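Side-chain contacts in elicitor protein Hrip2 (Magnaporthe oryzae, PDB 5FID), which is a probably secreted protein of the rice blast fungus that acts as an elicitor, presumably triggering defence responses in the host plant: residues A[4-9]-A[65-70]; A[31-36]-A[55-60]; A[40-45]-A[49-54]; A[99-104]-A[124-129]. The protein carries 1 engineered substitution. All coordinates share one frame; numbering follows the deposited sequence.

The four contacts step through a beta sandwich of two facing sheets. Interactions 1 and 3 lie side by side between the sheets, their centres about 6 Å apart. They share polar contacts, among them Tyr67 OH, 2.6 Å from Glu42 OE2. Interaction 2 closes a surface turn onto an edge strand, its centre about 13 Å from that of interaction 3. Interaction 4, a disulfide, lies across the chain's centre from interaction 2, with centres about 27 Å apart and nearest atoms about 17 Å apart. It joins interaction 1 where Gln4 OE1 lies 3.0 Å from Ile129 N. Interaction 3 is nested within the chain loop closed by interaction 2, and both within that of interaction 1.

Interaction 1: residues A[4-9]-A[65-70]; sequences QQAIVH and IGYSFS
Ala6 and Val8, on strand 5-10, meet Tyr67 and Ile65, on strand 63-69, in the interior of a beta sandwich. The two strands belong to different sheets and touch through side chains alone; at the nearest point Ala6 CA and Tyr67 CA are 8.0 Å apart. The methyl of Ala6 meets the phenol ring obliquely at its CE1-CD1 bond, with CB 3.6 Å from Tyr67 CE1 and 3.9 Å from Tyr67 CD1. Two residues further along strand 5-10, the branch tip Val8 CG2 meets the terminal methyl Ile65 CD1, also at 3.6 Å, the two side chains crossing at a slant. Ile65 holds CD1 at a chi2 of 141°, well short of fully extended, which carries the methyl up to the valine. On Tyr67 the CG atom sits between the backbone N and the carbonyl carbon (chi1 69°), and from there the ring stands across the gap toward the opposite sheet.

Further out, Phe40 and Leu135 pack against Val8, while Val53, Val131 and Ala133 touch Ile65. Phe44 stacks on the Tyr67 ring. Ser68, near the end of strand 63-69, packs on Tyr77 of the second subunit. Backbone bonds from Ala6 to Glu42 and from Ile7 to Val131 and Ala133 fix strand 5-10 between its two sheet neighbours. The phenol's polar end is buried but well provided for: Tyr67 OH bonds to Glu42 OE2 and also takes the backbone N-H of Arg45.

Interaction 2: residues A[31-36]-A[55-60]; sequences LTTLQA and KTKTLT
Leu31 folds over Lys57 at the closely packed end of this surface contact. Its CD2 methyl sits 3.7 Å from Lys57 O and 3.8 Å from Lys57 CG, and the two side chains slant across each other. With CG anti to the backbone N (chi1 -179°), Leu31 sends both methyls toward the turn; the second, CD1, reaches Leu59 CD2 at a looser 4.2 Å. The turn that receives them is a type I beta turn from Thr56 to Leu59, closed by Leu59 N donating to Thr56 O at 3.0 Å. Leu59 itself takes left-handed backbone angles.

The other end is open in character. Lys57 runs out fully extended beyond CG, and its ammonium is loosely linked to Thr33 through a water: Thr33 OG1 lies 2.7 Å from the water oxygen, whereas Lys57 NZ gives it only a weak bond of 3.3 Å. On the far side of the turn, Thr58 OG1 lies 3.1 Å from Thr60 OG1 and makes a weak bond to Thr56 OG1.

The turn belongs to the loop between strands 49-54 and 63-69, and Leu31 immediately precedes the short strand 32-34 at the edge of the same antiparallel sheet. Strand 16-22 lies between strands 32-34 and 49-54 in that sheet, and its Gln19 touches both Leu31 and Leu59; Lys52 and Ser54 of strand 49-54 also pack against Leu59.

Interaction 3: residues A[40-45]-A[49-54]; sequences FSEDFR and STVKVS
Phe40, Glu42 and Arg45 face Val51 and Ser49 across two segments that run nearly antiparallel, at 171°, with strand axes 10.8 Å apart at the closest. That spacing is too wide for backbone pairing, and only near the connection do the chains draw in, Arg45 CA to Ser49 CA being 6.7 Å. The ring of Phe40 comes obliquely onto a methyl, CE2 to Val51 CG1 at 4.2 Å. Strands 40-43 and 49-54 sit in the two facing sheets and meet by side chains, which makes the strand-loop-strand unit a beta-arch.

Nearer the bend, with CG between the backbone N and the carbonyl carbon (chi1 69°) and the chain extended beyond, Glu42 reaches into the gap, and OE2 passes 4.1 Å from Ser49 CB. Arg45 makes a salt bridge to the same carboxylate, side-on: NE, at 3.1 Å, and NH2 both donate to Glu42 OE1. They come from the same face of the carboxylate, NE standing 47° out of its plane, while the oxygen lies in the guanidinium plane. Arg45, extended from CG to NE, lays CD 3.9 Å from Ser49 OG. Alongside the Tyr67 hydroxyl, Ser20 OG bonds to Glu42 OE2, and also to Ser49 OG.

Interaction 4: residues A[99-104]-A[124-129]; sequences AGCQDF and GCPLPI
Cys101 and Cys125 approach with different first torsions: Cys101 SG is anti to its own carbonyl carbon (chi1 -59°), while Cys125 SG swings opposite the backbone N (chi1 -175°). Together these point the sulfurs at each other, and they close a disulfide with SG to SG at 2.0 Å and a right-handed chi3 of 74°. The bridge draws Cys101 CA to within 5.7 Å of Cys125 CA. Cys101 SG also touches the proline that follows Cys125, 3.5 Å from Pro126 CD, and Cys101 CB lies 4.2 Å from the carbonyl oxygen Gly124 O.

Tyr78 of strand 75-81 packs against both cysteines. Lys120 of the second subunit lies on Cys101 and Pro126, and backbone hydrogen bonds run to that subunit from Gly100, Gln102 and Gly124, so the cross-link sits at the dimer interface. Within the chain, it joins the loop between strands 93-96 and 104-106 of the mixed sheet to strand 123-126, an edge strand, within this chain, of the antiparallel sheet, where Cys125 pairs its backbone with Gly76 of strand 75-81.

Interaction 1: residues A[4-9]-A[65-70]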
loop_
_atom_site.group_PDB
_atom_site.type_symbol
_atom_site.label_atom_id
_atom_site.label_comp_id
_atom_site.label_asym_id
_atom_site.label_seq_id
_atom_site.Cartn_x
_atom_site.Cartn_y
_atom_site.Cartn_z
ATOM N N GLN A 4 -4.598 -7.229 -17.016
ATOM C CA GLN A 4 -4.761 -6.095 -16.112
ATOM C C GLN A 4 -4.455 -4.778 -16.819
ATOM O O GLN A 4 -3.513 -4.695 -17.610
ATOM C CB GLN A 4 -3.855 -6.258 -14.898
ATOM C CG GLN A 4 -4.177 -7.486 -14.079
ATOM C CD GLN A 4 -3.166 -7.718 -12.987
ATOM O OE1 GLN A 4 -3.386 -7.342 -11.836
ATOM N NE2 GLN A 4 -2.040 -8.335 -13.343
ATOM N N GLN A 5 -5.250 -3.752 -16.532
ATOM C CA GLN A 5 -5.108 -2.478 -17.221
ATOM C C GLN A 5 -4.888 -1.324 -16.258
ATOM O O GLN A 5 -5.413 -1.327 -15.142
ATOM C CB GLN A 5 -6.356 -2.209 -18.059
ATOM C CG GLN A 5 -6.741 -3.380 -18.959
ATOM C CD GLN A 5 -5.994 -3.380 -20.264
ATOM O OE1 GLN A 5 -6.084 -2.421 -21.038
ATOM N NE2 GLN A 5 -5.252 -4.462 -20.535
ATOM N N ALA A 6 -4.103 -0.346 -16.691
ATOM C CA ALA A 6 -4.057 0.942 -16.014
ATOM C C ALA A 6 -4.897 1.863 -16.880
ATOM O O ALA A 6 -4.671 1.962 -18.088
ATOM C CB ALA A 6 -2.624 1.461 -15.900
ATOM N N ILE A 7 -5.859 2.539 -16.265
ATOM C CA ILE A 7 -6.870 3.277 -17.014
ATOM C C ILE A 7 -7.009 4.690 -16.469
ATOM O O ILE A 7 -7.029 4.893 -15.262
ATOM C CB ILE A 7 -8.236 2.577 -16.877
ATOM C CG1 ILE A 7 -8.164 1.145 -17.402
ATOM C CG2 ILE A 7 -9.333 3.343 -17.595
ATOM C CD1 ILE A 7 -9.321 0.302 -16.932
ATOM N N VAL A 8 -7.099 5.671 -17.360
ATOM C CA VAL A 8 -7.383 7.037 -16.944
ATOM C C VAL A 8 -8.585 7.582 -17.704
ATOM O O VAL A 8 -8.519 7.792 -18.914
ATOM C CB VAL A 8 -6.178 7.974 -17.163
ATOM C CG1 VAL A 8 -6.517 9.387 -16.688
ATOM C CG2 VAL A 8 -4.964 7.463 -16.406
ATOM N N HIS A 9 -9.688 7.802 -16.993
ATOM C CA HIS A 9 -10.882 8.388 -17.613
ATOM C C HIS A 9 -10.841 9.897 -17.453
ATOM O O HIS A 9 -10.844 10.398 -16.329
ATOM C CB HIS A 9 -12.167 7.909 -16.939
ATOM C CG HIS A 9 -12.351 6.421 -16.937
ATOM N ND1 HIS A 9 -12.532 5.693 -18.087
ATOM C CD2 HIS A 9 -12.428 5.545 -15.904
ATOM C CE1 HIS A 9 -12.695 4.413 -17.768
ATOM N NE2 HIS A 9 -12.640 4.300 -16.457
ATOM N N ILE A 65 0.012 8.582 -11.688
ATOM C CA ILE A 65 -0.547 7.352 -11.158
ATOM C C ILE A 65 0.557 6.329 -11.267
ATOM O O ILE A 65 1.047 6.051 -12.362
ATOM C CB ILE A 65 -1.748 6.881 -11.997
ATOM C CG1 ILE A 65 -2.879 7.918 -11.907
ATOM C CG2 ILE A 65 -2.223 5.507 -11.519
ATOM C CD1 ILE A 65 -3.601 8.132 -13.197
ATOM N N GLY A 66 0.977 5.777 -10.136
ATOM C CA GLY A 66 2.035 4.786 -10.171
ATOM C C GLY A 66 1.451 3.422 -9.888
ATOM O O GLY A 66 0.574 3.294 -9.042
ATOM N N TYR A 67 1.922 2.401 -10.592
ATOM C CA TYR A 67 1.504 1.044 -10.274
ATOM C C TYR A 67 2.660 0.066 -10.416
ATOM O O TYR A 67 3.592 0.306 -11.172
ATOM C CB TYR A 67 0.327 0.613 -11.155
ATOM C CG TYR A 67 0.667 0.408 -12.615
ATOM C CD1 TYR A 67 0.506 1.435 -13.537
ATOM C CD2 TYR A 67 1.129 -0.817 -13.076
ATOM C CE1 TYR A 67 0.800 1.247 -14.887
ATOM C CE2 TYR A 67 1.436 -1.011 -14.407
ATOM C CZ TYR A 67 1.266 0.018 -15.311
ATOM O OH TYR A 67 1.571 -0.190 -16.643
ATOM N N SER A 68 2.591 -1.035 -9.678
ATOM C CA SER A 68 3.538 -2.134 -9.841
ATOM C C SER A 68 2.882 -3.390 -9.277
ATOM O O SER A 68 1.814 -3.311 -8.680
ATOM C CB SER A 68 4.852 -1.826 -9.126
ATOM O OG SER A 68 4.704 -1.933 -7.720
ATOM N N PHE A 69 3.482 -4.558 -9.472
ATOM C CA PHE A 69 2.900 -5.745 -8.857
ATOM C C PHE A 69 3.930 -6.797 -8.470
ATOM O O PHE A 69 5.025 -6.848 -9.033
ATOM C CB PHE A 69 1.731 -6.326 -9.676
ATOM C CG PHE A 69 2.104 -6.797 -11.051
ATOM C CD1 PHE A 69 2.350 -5.891 -12.077
ATOM C CD2 PHE A 69 2.155 -8.157 -11.331
ATOM C CE1 PHE A 69 2.680 -6.340 -13.356
ATOM C CE2 PHE A 69 2.476 -8.613 -12.600
ATOM C CZ PHE A 69 2.742 -7.701 -13.619
ATOM N N SER A 70 3.580 -7.608 -7.478
ATOM C CA SER A 70 4.509 -8.593 -6.945
ATOM C C SER A 70 3.845 -9.963 -6.892
ATOM O O SER A 70 2.636 -10.086 -7.084
ATOM C CB SER A 70 5.015 -8.172 -5.552
ATOM O OG SER A 70 4.060 -8.405 -4.515
#

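Interaction 2: residues A[31-36]-A[55-60]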
loop_
_atom_site.group_PDB
_atom_site.type_symbol
_atom_site.label_atom_id
_atom_site.label_comp_id
_atom_site.label_asym_id
_atom_site.label_seq_id
_atom_site.Cartn_x
_atom_site.Cartn_y
_atom_site.Cartn_z
ATOM N N LEU A 31 2.371 9.206 -26.326
ATOM C CA LEU A 31 1.890 10.461 -25.761
ATOM C C LEU A 31 0.429 10.563 -26.172
ATOM O O LEU A 31 0.120 10.713 -27.355
ATOM C CB LEU A 31 2.690 11.642 -26.314
ATOM C CG LEU A 31 2.330 13.044 -25.811
ATOM C CD1 LEU A 31 2.140 13.056 -24.293
ATOM C CD2 LEU A 31 3.405 14.048 -26.210
ATOM N N THR A 32 -0.470 10.464 -25.201
ATOM C CA THR A 32 -1.892 10.291 -25.499
ATOM C C THR A 32 -2.706 11.548 -25.227
ATOM O O THR A 32 -2.712 12.076 -24.118
ATOM C CB THR A 32 -2.493 9.103 -24.715
ATOM O OG1 THR A 32 -1.727 7.920 -24.992
ATOM C CG2 THR A 32 -3.944 8.868 -25.134
ATOM N N THR A 33 -3.405 12.023 -26.246
ATOM C CA THR A 33 -4.276 13.172 -26.070
ATOM C C THR A 33 -5.687 12.691 -25.777
ATOM O O THR A 33 -6.278 11.949 -26.575
ATOM C CB THR A 33 -4.337 14.044 -27.330
ATOM O OG1 THR A 33 -3.014 14.453 -27.712
ATOM C CG2 THR A 33 -5.189 15.272 -27.049
ATOM N N LEU A 34 -6.236 13.118 -24.641
ATOM C CA LEU A 34 -7.602 12.767 -24.281
ATOM C C LEU A 34 -8.486 14.003 -24.343
ATOM O O LEU A 34 -8.372 14.903 -23.495
ATOM C CB LEU A 34 -7.669 12.186 -22.859
ATOM C CG LEU A 34 -6.925 10.897 -22.520
ATOM C CD1 LEU A 34 -7.210 10.501 -21.065
ATOM C CD2 LEU A 34 -7.368 9.798 -23.467
ATOM N N GLN A 35 -9.374 14.052 -25.331
ATOM C CA GLN A 35 -10.400 15.085 -25.340
ATOM C C GLN A 35 -11.234 14.888 -24.095
ATOM O O GLN A 35 -11.260 13.790 -23.528
ATOM C CB GLN A 35 -11.306 14.964 -26.571
ATOM C CG GLN A 35 -10.563 14.894 -27.887
ATOM C CD GLN A 35 -9.762 16.147 -28.167
ATOM O OE1 GLN A 35 -10.306 17.256 -28.177
ATOM N NE2 GLN A 35 -8.456 15.980 -28.399
ATOM N N ALA A 36 -11.902 15.950 -23.661
ATOM C CA ALA A 36 -12.905 15.835 -22.614
ATOM C C ALA A 36 -13.761 14.599 -22.890
ATOM O O ALA A 36 -14.344 14.481 -23.958
ATOM C CB ALA A 36 -13.776 17.086 -22.599
ATOM N N LYS A 55 -2.353 18.872 -18.161
ATOM C CA LYS A 55 -3.182 19.609 -19.108
ATOM C C LYS A 55 -2.357 20.199 -20.251
ATOM O O LYS A 55 -2.890 20.917 -21.098
ATOM C CB LYS A 55 -3.961 20.715 -18.398
ATOM C CG LYS A 55 -5.066 20.210 -17.495
ATOM C CD LYS A 55 -5.732 21.391 -16.810
ATOM C CE LYS A 55 -6.734 20.923 -15.796
ATOM N NZ LYS A 55 -7.306 22.078 -15.054
ATOM N N THR A 56 -1.057 19.914 -20.267
ATOM C CA THR A 56 -0.215 20.313 -21.399
ATOM C C THR A 56 0.444 19.114 -22.059
ATOM O O THR A 56 0.737 18.106 -21.409
ATOM C CB THR A 56 0.872 21.365 -21.021
ATOM O OG1 THR A 56 1.706 20.849 -19.975
ATOM C CG2 THR A 56 0.225 22.652 -20.560
ATOM N N LYS A 57 0.684 19.235 -23.356
ATOM C CA LYS A 57 1.336 18.178 -24.109
ATOM C C LYS A 57 2.776 17.958 -23.663
ATOM O O LYS A 57 3.329 16.875 -23.836
ATOM C CB LYS A 57 1.291 18.493 -25.606
ATOM C CG LYS A 57 1.332 17.251 -26.458
ATOM C CD LYS A 57 1.046 17.552 -27.918
ATOM C CE LYS A 57 0.934 16.252 -28.710
ATOM N NZ LYS A 57 0.619 16.486 -30.150
ATOM N N THR A 58 3.385 18.980 -23.074
ATOM C CA THR A 58 4.739 18.835 -22.561
ATOM C C THR A 58 4.774 18.154 -21.193
ATOM O O THR A 58 5.855 17.928 -20.649
ATOM C CB THR A 58 5.465 20.185 -22.476
ATOM O OG1 THR A 58 4.671 21.098 -21.710
ATOM C CG2 THR A 58 5.675 20.756 -23.869
ATOM N N LEU A 59 3.595 17.851 -20.643
ATOM C CA LEU A 59 3.468 17.128 -19.370
ATOM C C LEU A 59 4.086 17.900 -18.201
ATOM O O LEU A 59 4.678 17.313 -17.283
ATOM C CB LEU A 59 4.066 15.716 -19.473
ATOM C CG LEU A 59 3.497 14.805 -20.563
ATOM C CD1 LEU A 59 4.226 13.468 -20.598
ATOM C CD2 LEU A 59 2.020 14.582 -20.330
ATOM N N THR A 60 3.940 19.224 -18.231
ATOM C CA THR A 60 4.527 20.077 -17.199
ATOM C C THR A 60 3.737 19.980 -15.897
ATOM O O THR A 60 2.506 20.002 -15.908
ATOM C CB THR A 60 4.595 21.542 -17.651
ATOM O OG1 THR A 60 5.486 21.643 -18.767
ATOM C CG2 THR A 60 5.111 22.421 -16.533
HETATM O O HOH W 1 -2.565 16.517 -29.390
#

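Interaction 3: residues A[40-45]-A[49-54]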
loop_
_atom_site.group_PDB
_atom_site.type_symbol
_atom_site.label_atom_id
_atom_site.label_comp_id
_atom_site.label_asym_id
_atom_site.label_seq_id
_atom_site.Cartn_x
_atom_site.Cartn_y
_atom_site.Cartn_z
ATOM N N PHE A 40 -7.815 6.877 -21.479
ATOM C CA PHE A 40 -6.536 6.247 -21.770
ATOM C C PHE A 40 -6.516 4.859 -21.140
ATOM O O PHE A 40 -7.033 4.660 -20.042
ATOM C CB PHE A 40 -5.406 7.090 -21.168
ATOM C CG PHE A 40 -4.093 6.350 -21.027
ATOM C CD1 PHE A 40 -3.162 6.363 -22.053
ATOM C CD2 PHE A 40 -3.785 5.665 -19.860
ATOM C CE1 PHE A 40 -1.943 5.690 -21.919
ATOM C CE2 PHE A 40 -2.578 4.994 -19.725
ATOM C CZ PHE A 40 -1.660 5.011 -20.758
ATOM N N SER A 41 -5.900 3.892 -21.807
ATOM C CA SER A 41 -5.638 2.622 -21.139
ATOM C C SER A 41 -4.391 1.951 -21.679
ATOM O O SER A 41 -4.033 2.137 -22.839
ATOM C CB SER A 41 -6.838 1.681 -21.251
ATOM O OG SER A 41 -7.069 1.330 -22.597
ATOM N N GLU A 42 -3.730 1.172 -20.830
ATOM C CA GLU A 42 -2.614 0.343 -21.282
ATOM C C GLU A 42 -2.629 -0.966 -20.518
ATOM O O GLU A 42 -3.118 -1.025 -19.395
ATOM C CB GLU A 42 -1.274 1.057 -21.061
ATOM C CG GLU A 42 -0.871 1.217 -19.592
ATOM C CD GLU A 42 0.543 1.771 -19.455
ATOM O OE1 GLU A 42 1.100 2.222 -20.488
ATOM O OE2 GLU A 42 1.111 1.750 -18.334
ATOM N N ASP A 43 -2.112 -2.027 -21.133
ATOM C CA ASP A 43 -1.892 -3.260 -20.398
ATOM C C ASP A 43 -0.882 -3.011 -19.298
ATOM O O ASP A 43 0.059 -2.235 -19.487
ATOM C CB ASP A 43 -1.313 -4.338 -21.307
ATOM C CG ASP A 43 -2.273 -4.782 -22.368
ATOM O OD1 ASP A 43 -3.436 -4.321 -22.368
ATOM O OD2 ASP A 43 -1.862 -5.619 -23.200
ATOM N N PHE A 44 -1.063 -3.686 -18.164
ATOM C CA PHE A 44 -0.087 -3.643 -17.080
ATOM C C PHE A 44 1.296 -4.016 -17.580
ATOM O O PHE A 44 1.495 -5.084 -18.180
ATOM C CB PHE A 44 -0.467 -4.632 -15.978
ATOM C CG PHE A 44 -1.099 -4.000 -14.774
ATOM C CD1 PHE A 44 -1.863 -2.852 -14.890
ATOM C CD2 PHE A 44 -0.923 -4.565 -13.518
ATOM C CE1 PHE A 44 -2.448 -2.281 -13.768
ATOM C CE2 PHE A 44 -1.496 -3.994 -12.393
ATOM C CZ PHE A 44 -2.260 -2.854 -12.521
ATOM N N ARG A 45 2.260 -3.144 -17.314
ATOM C CA ARG A 45 3.637 -3.423 -17.665
ATOM C C ARG A 45 4.237 -4.221 -16.533
ATOM O O ARG A 45 4.005 -3.914 -15.366
ATOM C CB ARG A 45 4.402 -2.125 -17.897
ATOM C CG ARG A 45 3.885 -1.360 -19.104
ATOM C CD ARG A 45 4.411 0.058 -19.145
ATOM N NE ARG A 45 3.799 0.787 -20.251
ATOM C CZ ARG A 45 4.236 0.749 -21.502
ATOM N NH1 ARG A 45 5.299 0.024 -21.813
ATOM N NH2 ARG A 45 3.606 1.441 -22.440
ATOM N N SER A 49 4.901 1.056 -13.730
ATOM C CA SER A 49 5.061 2.281 -14.503
ATOM C C SER A 49 4.607 3.510 -13.741
ATOM O O SER A 49 3.860 3.412 -12.767
ATOM C CB SER A 49 4.271 2.177 -15.807
ATOM O OG SER A 49 4.754 3.107 -16.766
ATOM N N THR A 50 5.077 4.663 -14.205
ATOM C CA THR A 50 4.558 5.950 -13.781
ATOM C C THR A 50 3.733 6.549 -14.915
ATOM O O THR A 50 4.241 6.768 -16.021
ATOM C CB THR A 50 5.705 6.916 -13.436
ATOM O OG1 THR A 50 6.409 6.411 -12.295
ATOM C CG2 THR A 50 5.162 8.301 -13.120
ATOM N N VAL A 51 2.458 6.808 -14.656
ATOM C CA VAL A 51 1.605 7.408 -15.682
ATOM C C VAL A 51 1.425 8.892 -15.376
ATOM O O VAL A 51 0.748 9.248 -14.408
ATOM C CB VAL A 51 0.231 6.710 -15.745
ATOM C CG1 VAL A 51 -0.617 7.313 -16.847
ATOM C CG2 VAL A 51 0.405 5.223 -16.010
ATOM N N LYS A 52 2.040 9.759 -16.184
ATOM C CA LYS A 52 1.886 11.207 -15.998
ATOM C C LYS A 52 0.583 11.682 -16.617
ATOM O O LYS A 52 0.171 11.169 -17.654
ATOM C CB LYS A 52 3.045 11.971 -16.640
ATOM C CG LYS A 52 4.418 11.638 -16.100
ATOM C CD LYS A 52 5.471 12.499 -16.794
ATOM C CE LYS A 52 6.883 12.196 -16.272
ATOM N NZ LYS A 52 7.892 13.031 -17.008
ATOM N N VAL A 53 -0.060 12.658 -15.970
ATOM C CA VAL A 53 -1.339 13.205 -16.410
ATOM C C VAL A 53 -1.272 14.715 -16.258
ATOM O O VAL A 53 -1.048 15.228 -15.166
ATOM C CB VAL A 53 -2.507 12.675 -15.547
ATOM C CG1 VAL A 53 -3.833 13.179 -16.084
ATOM C CG2 VAL A 53 -2.498 11.145 -15.515
ATOM N N SER A 54 -1.463 15.437 -17.352
ATOM C CA SER A 54 -1.239 16.874 -17.330
ATOM C C SER A 54 -2.227 17.552 -18.263
ATOM O O SER A 54 -2.890 16.883 -19.043
ATOM C CB SER A 54 0.206 17.157 -17.744
ATOM O OG SER A 54 0.445 18.529 -17.954
#

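Interaction 4: residues A[99-104]-A[124-129]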
loop_
_atom_site.group_PDB
_atom_site.type_symbol
_atom_site.label_atom_id
_atom_site.label_comp_id
_atom_site.label_asym_id
_atom_site.label_seq_id
_atom_site.Cartn_x
_atom_site.Cartn_y
_atom_site.Cartn_z
ATOM N N ALA A 99 -13.187 -3.510 -6.354
ATOM C CA ALA A 99 -13.735 -3.743 -5.019
ATOM C C ALA A 99 -12.753 -4.411 -4.048
ATOM O O ALA A 99 -11.817 -5.123 -4.459
ATOM C CB ALA A 99 -15.005 -4.563 -5.118
ATOM N N GLY A 100 -12.968 -4.177 -2.755
ATOM C CA GLY A 100 -12.297 -4.952 -1.724
ATOM C C GLY A 100 -10.961 -4.421 -1.220
ATOM O O GLY A 100 -10.277 -5.110 -0.456
ATOM N N CYS A 101 -10.580 -3.216 -1.636
ATOM C CA CYS A 101 -9.286 -2.647 -1.249
ATOM C C CYS A 101 -9.384 -1.139 -1.061
ATOM O O CYS A 101 -10.277 -0.506 -1.621
ATOM C CB CYS A 101 -8.225 -2.962 -2.308
ATOM S SG CYS A 101 -7.953 -4.726 -2.598
ATOM N N GLN A 102 -8.461 -0.564 -0.295
ATOM C CA GLN A 102 -8.456 0.881 -0.067
ATOM C C GLN A 102 -8.255 1.652 -1.379
ATOM O O GLN A 102 -7.405 1.288 -2.201
ATOM C CB GLN A 102 -7.389 1.272 0.972
ATOM C CG GLN A 102 -7.582 2.676 1.558
ATOM C CD GLN A 102 -7.082 2.811 2.994
ATOM O OE1 GLN A 102 -6.807 1.819 3.672
ATOM N NE2 GLN A 102 -6.967 4.053 3.465
ATOM N N ASP A 103 -9.065 2.695 -1.572
ATOM C CA ASP A 103 -9.058 3.503 -2.793
ATOM C C ASP A 103 -8.572 4.911 -2.485
ATOM O O ASP A 103 -8.361 5.277 -1.326
ATOM C CB ASP A 103 -10.484 3.639 -3.366
ATOM C CG ASP A 103 -11.014 2.350 -3.975
ATOM O OD1 ASP A 103 -10.366 1.298 -3.820
ATOM O OD2 ASP A 103 -12.105 2.380 -4.594
ATOM N N PHE A 104 -8.426 5.706 -3.538
ATOM C CA PHE A 104 -8.313 7.149 -3.402
ATOM C C PHE A 104 -9.631 7.743 -3.870
ATOM O O PHE A 104 -10.100 7.446 -4.978
ATOM C CB PHE A 104 -7.212 7.698 -4.309
ATOM C CG PHE A 104 -5.813 7.387 -3.854
ATOM C CD1 PHE A 104 -5.094 8.309 -3.101
ATOM C CD2 PHE A 104 -5.197 6.201 -4.216
ATOM C CE1 PHE A 104 -3.792 8.046 -2.702
ATOM C CE2 PHE A 104 -3.891 5.934 -3.816
ATOM C CZ PHE A 104 -3.192 6.858 -3.058
ATOM N N GLY A 124 -1.930 -1.436 -1.575
ATOM C CA GLY A 124 -1.866 -2.752 -2.190
ATOM C C GLY A 124 -3.217 -3.462 -2.211
ATOM O O GLY A 124 -4.088 -3.206 -1.371
ATOM N N CYS A 125 -3.386 -4.369 -3.172
ATOM C CA CYS A 125 -4.639 -5.082 -3.354
ATOM C C CYS A 125 -4.335 -6.413 -4.041
ATOM O O CYS A 125 -3.490 -6.462 -4.933
ATOM C CB CYS A 125 -5.561 -4.233 -4.240
ATOM S SG CYS A 125 -7.231 -4.841 -4.489
ATOM N N PRO A 126 -5.020 -7.499 -3.631
ATOM C CA PRO A 126 -4.837 -8.812 -4.264
ATOM C C PRO A 126 -5.063 -8.790 -5.770
ATOM O O PRO A 126 -6.033 -8.192 -6.251
ATOM C CB PRO A 126 -5.931 -9.655 -3.620
ATOM C CG PRO A 126 -6.088 -9.064 -2.253
ATOM C CD PRO A 126 -5.895 -7.574 -2.447
ATOM N N LEU A 127 -4.180 -9.458 -6.506
ATOM C CA LEU A 127 -4.284 -9.529 -7.960
ATOM C C LEU A 127 -5.401 -10.494 -8.350
ATOM O O LEU A 127 -5.726 -11.408 -7.580
ATOM C CB LEU A 127 -2.956 -10.017 -8.549
ATOM C CG LEU A 127 -1.739 -9.125 -8.316
ATOM C CD1 LEU A 127 -0.474 -9.785 -8.843
ATOM C CD2 LEU A 127 -1.967 -7.774 -8.992
ATOM N N PRO A 128 -5.999 -10.308 -9.543
ATOM C CA PRO A 128 -5.739 -9.225 -10.498
ATOM C C PRO A 128 -6.582 -7.986 -10.211
ATOM O O PRO A 128 -7.673 -8.083 -9.636
ATOM C CB PRO A 128 -6.170 -9.832 -11.834
ATOM C CG PRO A 128 -7.270 -10.766 -11.472
ATOM C CD PRO A 128 -6.903 -11.327 -10.105
ATOM N N ILE A 129 -6.054 -6.825 -10.590
ATOM C CA ILE A 129 -6.764 -5.566 -10.450
ATOM C C ILE A 129 -6.608 -4.788 -11.742
ATOM O O ILE A 129 -5.672 -5.036 -12.505
ATOM C CB ILE A 129 -6.190 -4.714 -9.306
ATOM C CG1 ILE A 129 -4.718 -4.389 -9.561
ATOM C CG2 ILE A 129 -6.335 -5.434 -7.975
ATOM C CD1 ILE A 129 -4.102 -3.426 -8.530
#